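PDB 6GSZ: alpha-L-rhamnosidase from Aspergillus terreus, which probably hydrolyses terminal, non-reducing alpha-L-rhamnose residues of alpha-L-rhamnosides, acting as a glycoside hydrolase. Local coordinates for residues Asp580-Lys585 against Asp589-Ala594; Asp603-His608 against Leu659-Tyr664; Val692-Ala697 against Glu740-Met745; Asp713-Met718 against Pro725-Gln730. All blocks are in the same frame, centred on the assembly; numbering follows the deposited sequence. Where two conformers were deposited one is given.

All four contacts belong to the six-hairpin glycosidase domain, and the residues that touch in them are mostly buried. Contacts 1 and 3 join loops at the sugar pocket. They adjoin each other, both reach the bound glucose, and each combines a hydrogen bond with a CH-pi contact on a tryptophan. Contact 1 also extends to the surface, where it meets calcium and glycans. Contacts 2 and 4 pack neighbouring helices and are apolar across the interface, one with leucine against tyrosine and the other with phenylalanine against tryptophan. Contact 2 reaches segment 692-697 through its tyrosine, while Gln730 and Tyr729 of contact 4 hold the backbone of segment 740-745.

Contact 1: Asp580-Lys585 against Asp589-Ala594; sequences DWLDPK and DDPGDA. With CA (calcium ion), chain B; MAN (alpha-D-mannopyranose), chain F; BGC (beta-D-glucopyranose), chain C.
Leu582 and Pro591 meet backbone to backbone where two turns of one long loop lie together, a type II beta turn from Asp580 to Asp583 and a type I turn from Asp590 to Asp593. The loop connects helices 545-562 and 598-619 of the six-hairpin glycosidase domain, an (alpha/alpha)6 barrel in this family, and Trp581 brings it to the sugar pocket. N of Leu582 donates to O of Pro591 at 2.9 Å in a nearly straight bond (169°). A bridging water gives hydrogens to O of Asp580 and O of Pro591 and accepts from N of Asp583, so Pro591 O is gripped by two donors. That water also ties the ends of the Asp580-Asp583 turn, whose direct bond is weak.

The Trp581 indole is sandwiched. CB of Pro591 sits 3.5 Å from the centroid of its six-membered ring, only 9° off the normal, a CH-pi contact. Over the opposite face lies O4 of the bound glucose. With CG anti to the backbone N (chi1 -175°), the indole swings out between loop and ligand, and Trp578 and Phe696 meet it edge-to-face. CD2 of Leu582 reaches the same proline carbon, CB of Pro591, at 3.7 Å.

Beyond the indole, OD1 of Asp583 takes the N-H of Lys585 from above its carboxylate plane, closing an Asx turn, while OD2 bonds Thr595. CB of Ala594 rests 3.7 Å from O of Asp580. Next to it, Asp593 grips a calcium ion with both carboxylate oxygens, OD1 at 2.4 Å and OD2 at 2.3 Å.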
# COMPACT_ATOMS: atom_id res chain seq x y z
N ASP A 580 21.04 10.20 2.05
CA ASP A 580 20.79 9.46 3.29
C ASP A 580 20.02 10.31 4.30
O ASP A 580 20.49 10.59 5.41
CB ASP A 580 22.08 8.87 3.89
CG ASP A 580 21.81 7.71 4.84
OD1 ASP A 580 20.77 7.00 4.68
OD2 ASP A 580 22.64 7.51 5.77
N TRP A 581 18.78 10.60 3.93
CA TRP A 581 17.84 11.41 4.68
C TRP A 581 17.63 10.83 6.08
O TRP A 581 17.43 9.65 6.23
CB TRP A 581 16.54 11.42 3.86
CG TRP A 581 15.43 12.29 4.36
CD1 TRP A 581 14.27 11.86 4.96
CD2 TRP A 581 15.35 13.72 4.28
NE1 TRP A 581 13.48 12.94 5.25
CE2 TRP A 581 14.11 14.08 4.84
CE3 TRP A 581 16.18 14.72 3.76
CZ2 TRP A 581 13.68 15.41 4.89
CZ3 TRP A 581 15.77 16.04 3.85
CH2 TRP A 581 14.53 16.36 4.40
N LEU A 582 17.65 11.70 7.11
CA LEU A 582 17.29 11.34 8.48
C LEU A 582 18.32 10.38 9.09
O LEU A 582 18.00 9.66 10.01
CB LEU A 582 15.84 10.82 8.55
CG LEU A 582 14.78 11.92 8.58
CD1 LEU A 582 13.38 11.32 8.48
CD2 LEU A 582 14.93 12.79 9.81
N ASP A 583 19.57 10.48 8.63
CA ASP A 583 20.73 9.99 9.39
C ASP A 583 20.51 10.45 10.82
O ASP A 583 20.18 11.62 11.02
CB ASP A 583 22.01 10.56 8.76
CG ASP A 583 23.34 10.28 9.45
OD1 ASP A 583 23.34 10.06 10.69
OD2 ASP A 583 24.35 10.32 8.72
N PRO A 584 20.63 9.60 11.86
CA PRO A 584 20.37 10.04 13.23
C PRO A 584 21.27 11.19 13.73
O PRO A 584 20.92 11.87 14.71
CB PRO A 584 20.59 8.79 14.07
CG PRO A 584 21.46 7.92 13.23
CD PRO A 584 21.05 8.20 11.79
N LYS A 585 22.41 11.42 13.08
CA LYS A 585 23.31 12.50 13.43
C LYS A 585 22.96 13.82 12.70
O LYS A 585 23.54 14.85 13.04
CB LYS A 585 24.76 12.12 13.11
CG LYS A 585 25.32 10.92 13.85
CD LYS A 585 25.64 11.14 15.26
CE LYS A 585 26.54 10.03 15.78
NZ LYS A 585 26.37 9.86 17.24
N ASP A 589 16.54 20.20 12.30
CA ASP A 589 16.03 21.15 11.32
C ASP A 589 16.52 20.90 9.89
O ASP A 589 15.96 21.49 8.95
CB ASP A 589 16.45 22.58 11.64
CG ASP A 589 15.85 23.10 12.91
OD1 ASP A 589 14.77 22.54 13.31
OD2 ASP A 589 16.47 24.04 13.47
N ASP A 590 17.51 20.01 9.70
CA ASP A 590 18.14 19.82 8.38
C ASP A 590 18.37 18.33 8.18
O ASP A 590 19.51 17.84 8.24
CB ASP A 590 19.45 20.62 8.31
CG ASP A 590 20.05 20.84 6.93
OD1 ASP A 590 19.42 20.44 5.89
OD2 ASP A 590 21.18 21.40 6.89
N PRO A 591 17.29 17.55 7.96
CA PRO A 591 17.41 16.10 7.86
C PRO A 591 18.31 15.59 6.74
O PRO A 591 18.71 14.43 6.82
CB PRO A 591 15.97 15.61 7.68
CG PRO A 591 15.13 16.75 8.23
CD PRO A 591 15.89 18.01 7.89
N GLY A 592 18.62 16.43 5.74
CA GLY A 592 19.52 16.02 4.66
C GLY A 592 21.00 16.21 4.97
O GLY A 592 21.87 15.78 4.19
N ASP A 593 21.33 16.78 6.13
CA ASP A 593 22.75 17.09 6.47
C ASP A 593 23.38 15.85 7.10
O ASP A 593 23.58 15.78 8.28
CB ASP A 593 22.81 18.35 7.32
CG ASP A 593 24.22 18.79 7.70
OD1 ASP A 593 25.19 18.42 7.03
OD2 ASP A 593 24.35 19.52 8.70
N ALA A 594 23.66 14.85 6.25
CA ALA A 594 24.08 13.52 6.68
C ALA A 594 25.59 13.46 6.84
O ALA A 594 26.36 14.30 6.33
CB ALA A 594 23.63 12.48 5.69
CA CA B . 26.65 19.09 8.79
C1 MAN F . 23.41 15.17 18.24
C2 MAN F . 23.73 15.40 16.76
C3 MAN F . 22.46 15.87 16.05
C4 MAN F . 21.32 14.85 16.24
C5 MAN F . 21.14 14.59 17.73
C6 MAN F . 20.14 13.49 17.98
O2 MAN F . 24.23 14.18 16.23
O3 MAN F . 22.74 16.21 14.67
O4 MAN F . 20.01 15.36 15.73
O5 MAN F . 22.34 14.23 18.43
O6 MAN F . 20.14 13.31 19.38
C2 BGC C . 9.18 11.64 3.29
C3 BGC C . 10.55 11.79 2.70
C4 BGC C . 10.91 13.15 2.13
C5 BGC C . 10.55 14.09 3.17
C6 BGC C . 10.96 15.45 2.63
C1 BGC C . 8.89 12.80 4.23
O1 BGC C . 7.65 12.56 4.87
O2 BGC C . 9.17 10.60 4.25
O3 BGC C . 10.60 11.02 1.62
O4 BGC C . 12.28 13.34 1.70
O5 BGC C . 9.15 14.06 3.60
O6 BGC C . 10.49 16.45 3.54
O HOH W 1 20.80 12.86 6.97
O HOH W 2 27.85 16.51 8.60
O HOH W 3 28.68 19.61 9.34
O HOH W 4 25.54 18.74 10.85

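Contact 2: Asp603-His608 against Leu659-Tyr664; sequences DAYLLH and LALPLY
Tyr605 and Leu661 cross at about a right angle between helices 598-619 and 656-664 of the six-hairpin glycosidase domain. The leucine reaches out from its helix and sets both methyls against one corner of the phenol ring: CD2 of Leu661 is 3.8 Å from CE1 of Tyr605, and CD1 of Leu661 is 3.9 Å from the same CE1. The branch comes in obliquely. Leu661 has its CG beside the backbone N (chi1 -60°) and its chain extended beyond, which carries the forked end across to the tyrosine.

Nearer the helix backbones, Ala604 takes over. Its CB points at the partner helix and lies 4.0 Å from CB of Leu661, so the leucine is met at its root by a methyl and at its tip by an aromatic ring. The small alanine lets the backbones approach here, with CA of Ala604 and CA of Leu661 6.4 Å apart. Just after this point helix 656-664 is kinked, because the ring nitrogen of Pro662 has no hydrogen to give to the turn before.

The phenol is fixed from other sides as well. OH of Tyr605 is hydrogen-bonded to Ala697 O and to His700 NE2, and Phe665 meets the ring edge-to-face. Phe640 of helix 623-644 packs on Ala604.

Between the two helices themselves the attraction is purely apolar, resting on shape and exclusion of water, while the buried hydroxyl of Tyr605 is satisfied by the loop and helix that follow Phe696.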
# COMPACT_ATOMS: atom_id res chain seq x y z
N ASP A 603 25.68 8.14 -6.39
CA ASP A 603 26.39 7.34 -7.37
C ASP A 603 26.24 5.85 -7.08
O ASP A 603 26.10 5.05 -8.06
CB ASP A 603 27.87 7.71 -7.38
CG ASP A 603 28.17 9.06 -8.02
OD1 ASP A 603 27.27 9.63 -8.71
OD2 ASP A 603 29.33 9.54 -7.84
N ALA A 604 26.21 5.49 -5.79
CA ALA A 604 25.98 4.07 -5.44
C ALA A 604 24.62 3.62 -5.98
O ALA A 604 24.52 2.55 -6.61
CB ALA A 604 26.10 3.85 -3.97
N TYR A 605 23.59 4.45 -5.76
CA TYR A 605 22.27 4.12 -6.24
C TYR A 605 22.13 4.17 -7.79
O TYR A 605 21.33 3.41 -8.37
CB TYR A 605 21.19 4.96 -5.56
CG TYR A 605 20.70 4.37 -4.27
CD1 TYR A 605 21.37 4.59 -3.07
CD2 TYR A 605 19.60 3.54 -4.26
CE1 TYR A 605 20.91 4.06 -1.88
CE2 TYR A 605 19.14 2.99 -3.06
CZ TYR A 605 19.80 3.24 -1.87
OH TYR A 605 19.33 2.68 -0.70
N LEU A 606 22.94 5.02 -8.45
CA LEU A 606 23.00 5.01 -9.92
C LEU A 606 23.53 3.65 -10.41
O LEU A 606 22.97 3.09 -11.34
CB LEU A 606 23.87 6.18 -10.41
CG LEU A 606 24.40 6.06 -11.84
CD1 LEU A 606 23.28 6.01 -12.85
CD2 LEU A 606 25.38 7.17 -12.16
N LEU A 607 24.60 3.17 -9.79
CA LEU A 607 25.13 1.86 -10.15
C LEU A 607 24.06 0.77 -9.90
O LEU A 607 23.86 -0.10 -10.73
CB LEU A 607 26.40 1.58 -9.35
CG LEU A 607 27.72 1.99 -9.98
CD1 LEU A 607 27.99 1.21 -11.23
CD2 LEU A 607 27.83 3.43 -10.31
N HIS A 608 23.40 0.86 -8.74
CA HIS A 608 22.36 -0.13 -8.40
C HIS A 608 21.23 -0.11 -9.45
O HIS A 608 20.72 -1.17 -9.88
CB HIS A 608 21.86 0.10 -6.97
CG HIS A 608 20.79 -0.83 -6.57
ND1 HIS A 608 20.96 -2.20 -6.60
CD2 HIS A 608 19.58 -0.58 -6.05
CE1 HIS A 608 19.85 -2.76 -6.13
NE2 HIS A 608 18.99 -1.76 -5.77
N LEU A 659 29.77 2.57 3.97
CA LEU A 659 30.27 1.23 3.77
C LEU A 659 29.16 0.30 3.25
O LEU A 659 29.40 -0.55 2.42
CB LEU A 659 30.84 0.71 5.08
CG LEU A 659 32.21 1.29 5.43
CD1 LEU A 659 32.43 1.24 6.91
CD2 LEU A 659 33.31 0.56 4.67
N ALA A 660 27.95 0.38 3.82
CA ALA A 660 26.91 -0.62 3.48
C ALA A 660 26.57 -0.57 1.99
O ALA A 660 26.37 -1.60 1.33
CB ALA A 660 25.68 -0.42 4.31
N LEU A 661 26.47 0.63 1.41
CA LEU A 661 26.06 0.71 -0.01
C LEU A 661 27.05 0.03 -0.95
O LEU A 661 26.60 -0.81 -1.76
CB LEU A 661 25.75 2.15 -0.42
CG LEU A 661 24.64 2.84 0.36
CD1 LEU A 661 24.42 4.25 -0.17
CD2 LEU A 661 23.35 2.04 0.30
N PRO A 662 28.36 0.37 -0.95
CA PRO A 662 29.25 -0.35 -1.85
C PRO A 662 29.39 -1.86 -1.53
O PRO A 662 29.64 -2.62 -2.43
CB PRO A 662 30.57 0.42 -1.72
CG PRO A 662 30.49 1.01 -0.33
CD PRO A 662 29.05 1.43 -0.19
N LEU A 663 29.17 -2.26 -0.27
CA LEU A 663 29.15 -3.67 0.05
C LEU A 663 27.93 -4.36 -0.58
O LEU A 663 28.06 -5.40 -1.22
CB LEU A 663 29.16 -3.86 1.57
CG LEU A 663 30.51 -3.58 2.24
CD1 LEU A 663 30.36 -3.54 3.75
CD2 LEU A 663 31.54 -4.61 1.82
N TYR A 664 26.74 -3.79 -0.42
CA TYR A 664 25.55 -4.47 -0.93
C TYR A 664 25.52 -4.43 -2.47
O TYR A 664 25.03 -5.38 -3.12
CB TYR A 664 24.28 -3.81 -0.38
CG TYR A 664 23.07 -4.68 -0.55
CD1 TYR A 664 22.93 -5.82 0.21
CD2 TYR A 664 22.12 -4.40 -1.51
CE1 TYR A 664 21.85 -6.67 0.02
CE2 TYR A 664 21.04 -5.24 -1.71
CZ TYR A 664 20.90 -6.37 -0.92
OH TYR A 664 19.87 -7.24 -1.09

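Contact 3: Val692-Ala697 against Glu740-Met745; sequences VGTGFA and ERWDSM. With BGC (beta-D-glucopyranose), chain C.
Val692 and Trp742 come together from opposite directions to form the tight half of this contact between two loops of the six-hairpin glycosidase domain, the (alpha/alpha)6 barrel. One loop lies between helices 671-687 and 699-708, the other between helices 727-732 and 768-775. The backbones stay well apart, with CA of Val692 and CA of Trp742 separated by 8.7 Å, and the indole fills the gap.

Val692 was modelled in two conformers; in the one described, CG2 sits over the indole, 3.4 Å from the six-membered ring centroid and 13° off the normal. This close CH-pi contact is uncertain for the other conformer. Here chi1 of -52° puts CG1 beside the backbone N, leaving CG2 to face the indole. At its edge the indole is held by a hydrogen bond, from NE1 of Trp742 to O of Thr694 at 3.0 Å. The N-H meets that oxygen almost head-on, the C=O...N angle being 168°, though the acceptor lies somewhat out of the indole plane. That bond sets the rotation of the ring, the valine methyl adds to it in this conformer, and Thr699 also packs on the indole.

Toward the sugar pocket the fit is looser. Phe696 and Glu740 barely meet: CE1 of Phe696 is 4.0 Å from O of Glu740, which lies at the ring edge and in its plane. Both residues line the glucose site. OE1 of Glu740 is held in a salt bridge by Arg464, which would steady the extended side chain. Its other oxygen, OE2 of Glu740, comes within 3.5 Å of glucose O1.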
# COMPACT_ATOMS: atom_id res chain seq x y z
N VAL A 692 21.97 2.20 15.56
CA VAL A 692 21.81 2.38 14.12
C VAL A 692 22.40 3.72 13.72
O VAL A 692 22.22 4.73 14.44
CB VAL A 692 20.34 2.31 13.68
CG1 VAL A 692 19.64 1.08 14.19
CG2 VAL A 692 19.57 3.56 14.07
N GLY A 693 23.05 3.76 12.57
CA GLY A 693 23.71 4.94 12.08
C GLY A 693 23.31 5.35 10.67
O GLY A 693 23.88 6.27 10.13
N THR A 694 22.28 4.69 10.14
CA THR A 694 21.80 4.89 8.76
C THR A 694 20.54 5.76 8.73
O THR A 694 19.71 5.65 9.60
CB THR A 694 21.54 3.51 8.14
OG1 THR A 694 20.68 2.76 9.01
CG2 THR A 694 22.80 2.71 7.87
N GLY A 695 20.41 6.52 7.63
CA GLY A 695 19.14 7.15 7.26
C GLY A 695 18.39 6.32 6.22
O GLY A 695 18.55 5.10 6.13
N PHE A 696 17.61 7.00 5.35
CA PHE A 696 16.73 6.30 4.43
C PHE A 696 17.54 5.52 3.39
O PHE A 696 17.01 4.58 2.81
CB PHE A 696 15.72 7.26 3.77
CG PHE A 696 14.49 7.66 4.56
CD1 PHE A 696 14.49 7.68 5.95
CD2 PHE A 696 13.35 8.04 3.89
CE1 PHE A 696 13.37 8.07 6.67
CE2 PHE A 696 12.23 8.46 4.61
CZ PHE A 696 12.23 8.46 5.98
N ALA A 697 18.74 6.01 3.09
CA ALA A 697 19.53 5.36 2.02
C ALA A 697 20.11 4.01 2.49
O ALA A 697 20.27 3.13 1.68
CB ALA A 697 20.66 6.25 1.54
N GLU A 740 8.98 8.20 11.87
CA GLU A 740 9.75 8.85 10.81
C GLU A 740 11.23 8.99 11.19
O GLU A 740 12.10 8.68 10.37
CB GLU A 740 9.12 10.21 10.56
CG GLU A 740 9.79 11.08 9.51
CD GLU A 740 9.08 12.40 9.24
OE1 GLU A 740 8.48 12.96 10.19
OE2 GLU A 740 9.16 12.85 8.06
N ARG A 741 11.47 9.57 12.36
CA ARG A 741 12.79 9.75 12.88
C ARG A 741 13.09 8.64 13.89
O ARG A 741 12.22 8.18 14.63
CB ARG A 741 12.85 11.05 13.68
CG ARG A 741 12.51 12.29 12.88
CD ARG A 741 12.39 13.50 13.78
NE ARG A 741 12.30 14.76 13.03
CZ ARG A 741 13.34 15.39 12.46
NH1 ARG A 741 14.60 14.97 12.65
NH2 ARG A 741 13.10 16.46 11.72
N TRP A 742 14.37 8.25 13.98
CA TRP A 742 14.76 7.32 15.04
C TRP A 742 14.27 7.87 16.39
O TRP A 742 13.73 7.13 17.26
CB TRP A 742 16.28 7.07 15.03
CG TRP A 742 16.74 6.41 13.76
CD1 TRP A 742 17.47 6.94 12.76
CD2 TRP A 742 16.50 5.05 13.41
NE1 TRP A 742 17.68 6.02 11.76
CE2 TRP A 742 17.06 4.86 12.13
CE3 TRP A 742 15.79 4.00 14.01
CZ2 TRP A 742 17.04 3.62 11.50
CZ3 TRP A 742 15.76 2.78 13.38
CH2 TRP A 742 16.35 2.62 12.12
N ASP A 743 14.37 9.19 16.54
CA ASP A 743 14.05 9.89 17.79
C ASP A 743 12.82 10.81 17.61
O ASP A 743 12.84 11.94 18.08
CB ASP A 743 15.27 10.70 18.29
CG ASP A 743 15.85 11.69 17.28
OD1 ASP A 743 15.39 11.69 16.10
OD2 ASP A 743 16.82 12.37 17.62
N SER A 744 11.73 10.34 16.99
CA SER A 744 10.55 11.21 16.86
C SER A 744 10.11 11.64 18.26
O SER A 744 9.62 12.75 18.43
CB SER A 744 9.42 10.55 16.12
OG SER A 744 9.60 10.60 14.71
N MET A 745 10.23 10.73 19.24
CA MET A 745 10.10 11.10 20.68
C MET A 745 11.46 10.93 21.35
O MET A 745 12.15 9.93 21.09
CB MET A 745 9.08 10.21 21.40
CG MET A 745 8.80 10.58 22.85
SD MET A 745 7.35 9.68 23.50
CE MET A 745 6.03 10.57 22.64
C2 BGC C . 9.18 11.64 3.29
C3 BGC C . 10.55 11.79 2.70
C4 BGC C . 10.91 13.15 2.13
C5 BGC C . 10.55 14.09 3.17
C6 BGC C . 10.96 15.45 2.63
C1 BGC C . 8.89 12.80 4.23
O1 BGC C . 7.65 12.56 4.87
O2 BGC C . 9.17 10.60 4.25
O3 BGC C . 10.60 11.02 1.62
O4 BGC C . 12.28 13.34 1.70
O5 BGC C . 9.15 14.06 3.60
O6 BGC C . 10.49 16.45 3.54

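Contact 4: Asp713-Met718 against Pro725-Gln730; sequences DAFYSM and PSWLYQ
Phe715 and Trp727 carry the aromatic part of this contact. Their side chains cross at about a right angle, and the rings are inclined at 69° with centroids 5.5 Å apart, an oblique pair. The closest approach is CZ of Phe715 to CH2 of Trp727, 3.5 Å. A chi1 of -167° swings the Phe715 ring of helix 712-719 away from its own N and toward the far rim of the indole. Met718 lies alongside at longer range and is covered more broadly than Phe715, its O 4.4 Å from CE3 of Trp727 at the indole edge.

Ser726 is the N-cap of helix 727-732: its OG accepts the N-H of Tyr729 at 3.2 Å, in a moderately bent bond, and also bonds to O of Gln721 and O of Glu723. This ties the connecting loop to the start of the helix. NE1 of Trp727 donates to Val764 O, so the one polar atom of the buried indole has its acceptor.

Around the pair, Trp770 of helix 768-775 meets Phe715 edge-to-face, Leu442 of helix 437-453 packs on Trp727, and helix 699-708 covers Phe715, Met718 and Trp727 through Leu706, Leu702 and Thr699.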
# COMPACT_ATOMS: atom_id res chain seq x y z
N ASP A 713 25.29 -11.95 13.41
CA ASP A 713 25.34 -11.73 14.87
C ASP A 713 25.46 -10.24 15.20
O ASP A 713 24.80 -9.75 16.12
CB ASP A 713 26.52 -12.49 15.50
CG ASP A 713 26.25 -13.97 15.56
OD1 ASP A 713 25.09 -14.40 15.74
OD2 ASP A 713 27.24 -14.70 15.45
N ALA A 714 26.24 -9.49 14.41
CA ALA A 714 26.35 -8.05 14.59
C ALA A 714 24.98 -7.37 14.41
O ALA A 714 24.63 -6.48 15.16
CB ALA A 714 27.37 -7.45 13.65
N PHE A 715 24.22 -7.81 13.42
CA PHE A 715 22.92 -7.17 13.17
C PHE A 715 21.96 -7.54 14.29
O PHE A 715 21.16 -6.71 14.70
CB PHE A 715 22.33 -7.49 11.79
CG PHE A 715 21.18 -6.55 11.48
CD1 PHE A 715 21.45 -5.21 11.27
CD2 PHE A 715 19.88 -6.99 11.45
CE1 PHE A 715 20.40 -4.32 11.03
CE2 PHE A 715 18.83 -6.11 11.17
CZ PHE A 715 19.11 -4.78 10.95
N TYR A 716 21.98 -8.81 14.73
CA TYR A 716 21.15 -9.19 15.87
C TYR A 716 21.42 -8.25 17.06
O TYR A 716 20.49 -7.90 17.82
CB TYR A 716 21.36 -10.66 16.26
CG TYR A 716 20.46 -11.67 15.59
CD1 TYR A 716 19.08 -11.70 15.80
CD2 TYR A 716 20.99 -12.65 14.79
CE1 TYR A 716 18.28 -12.67 15.22
CE2 TYR A 716 20.20 -13.65 14.22
CZ TYR A 716 18.84 -13.68 14.44
OH TYR A 716 18.05 -14.66 13.90
N SER A 717 22.70 -7.91 17.27
CA SER A 717 23.05 -7.04 18.40
C SER A 717 22.45 -5.64 18.18
O SER A 717 21.98 -5.04 19.14
CB SER A 717 24.53 -6.99 18.64
OG SER A 717 25.00 -8.27 19.05
N MET A 718 22.48 -5.14 16.93
CA MET A 718 21.79 -3.88 16.62
C MET A 718 20.29 -4.01 16.87
O MET A 718 19.67 -3.11 17.48
CB MET A 718 22.00 -3.49 15.16
CG MET A 718 23.45 -3.30 14.78
SD MET A 718 23.65 -2.54 13.15
CE MET A 718 23.23 -0.87 13.56
N PRO A 725 19.70 5.83 19.10
CA PRO A 725 18.74 5.39 18.08
C PRO A 725 18.78 3.88 17.82
O PRO A 725 19.87 3.28 17.70
CB PRO A 725 19.27 6.16 16.85
CG PRO A 725 20.75 6.16 17.00
CD PRO A 725 20.96 6.30 18.50
N SER A 726 17.60 3.27 17.67
CA SER A 726 17.44 1.86 17.40
C SER A 726 15.96 1.59 17.11
O SER A 726 15.11 2.47 17.31
CB SER A 726 17.88 1.00 18.58
OG SER A 726 17.02 1.23 19.69
N TRP A 727 15.63 0.41 16.62
CA TRP A 727 14.23 0.04 16.42
C TRP A 727 13.47 -0.18 17.74
O TRP A 727 12.36 0.33 17.92
CB TRP A 727 14.12 -1.20 15.55
CG TRP A 727 14.59 -1.00 14.16
CD1 TRP A 727 13.85 -0.54 13.11
CD2 TRP A 727 15.89 -1.29 13.62
NE1 TRP A 727 14.62 -0.47 11.98
CE2 TRP A 727 15.87 -0.95 12.25
CE3 TRP A 727 17.08 -1.78 14.17
CZ2 TRP A 727 16.98 -1.09 11.43
CZ3 TRP A 727 18.18 -1.91 13.36
CH2 TRP A 727 18.13 -1.57 12.00
N LEU A 728 14.06 -0.92 18.67
CA LEU A 728 13.32 -1.30 19.88
C LEU A 728 13.21 -0.14 20.85
O LEU A 728 12.36 -0.20 21.74
CB LEU A 728 13.96 -2.52 20.55
CG LEU A 728 13.95 -3.79 19.73
CD1 LEU A 728 14.42 -4.97 20.56
CD2 LEU A 728 12.60 -4.06 19.10
N TYR A 729 14.02 0.91 20.68
CA TYR A 729 13.78 2.13 21.47
C TYR A 729 12.33 2.58 21.25
O TYR A 729 11.65 2.96 22.18
CB TYR A 729 14.75 3.23 21.08
CG TYR A 729 14.37 4.60 21.57
CD1 TYR A 729 14.53 4.92 22.90
CD2 TYR A 729 13.86 5.56 20.72
CE1 TYR A 729 14.19 6.17 23.37
CE2 TYR A 729 13.51 6.82 21.16
CZ TYR A 729 13.68 7.13 22.50
OH TYR A 729 13.34 8.37 22.95
N GLN A 730 11.91 2.57 19.98
CA GLN A 730 10.56 3.07 19.69
C GLN A 730 9.51 2.16 20.35
O GLN A 730 8.51 2.66 20.86
CB GLN A 730 10.34 3.19 18.17
CG GLN A 730 11.43 3.98 17.47
CD GLN A 730 11.18 4.30 16.02
OE1 GLN A 730 10.39 3.64 15.36
NE2 GLN A 730 11.86 5.33 15.51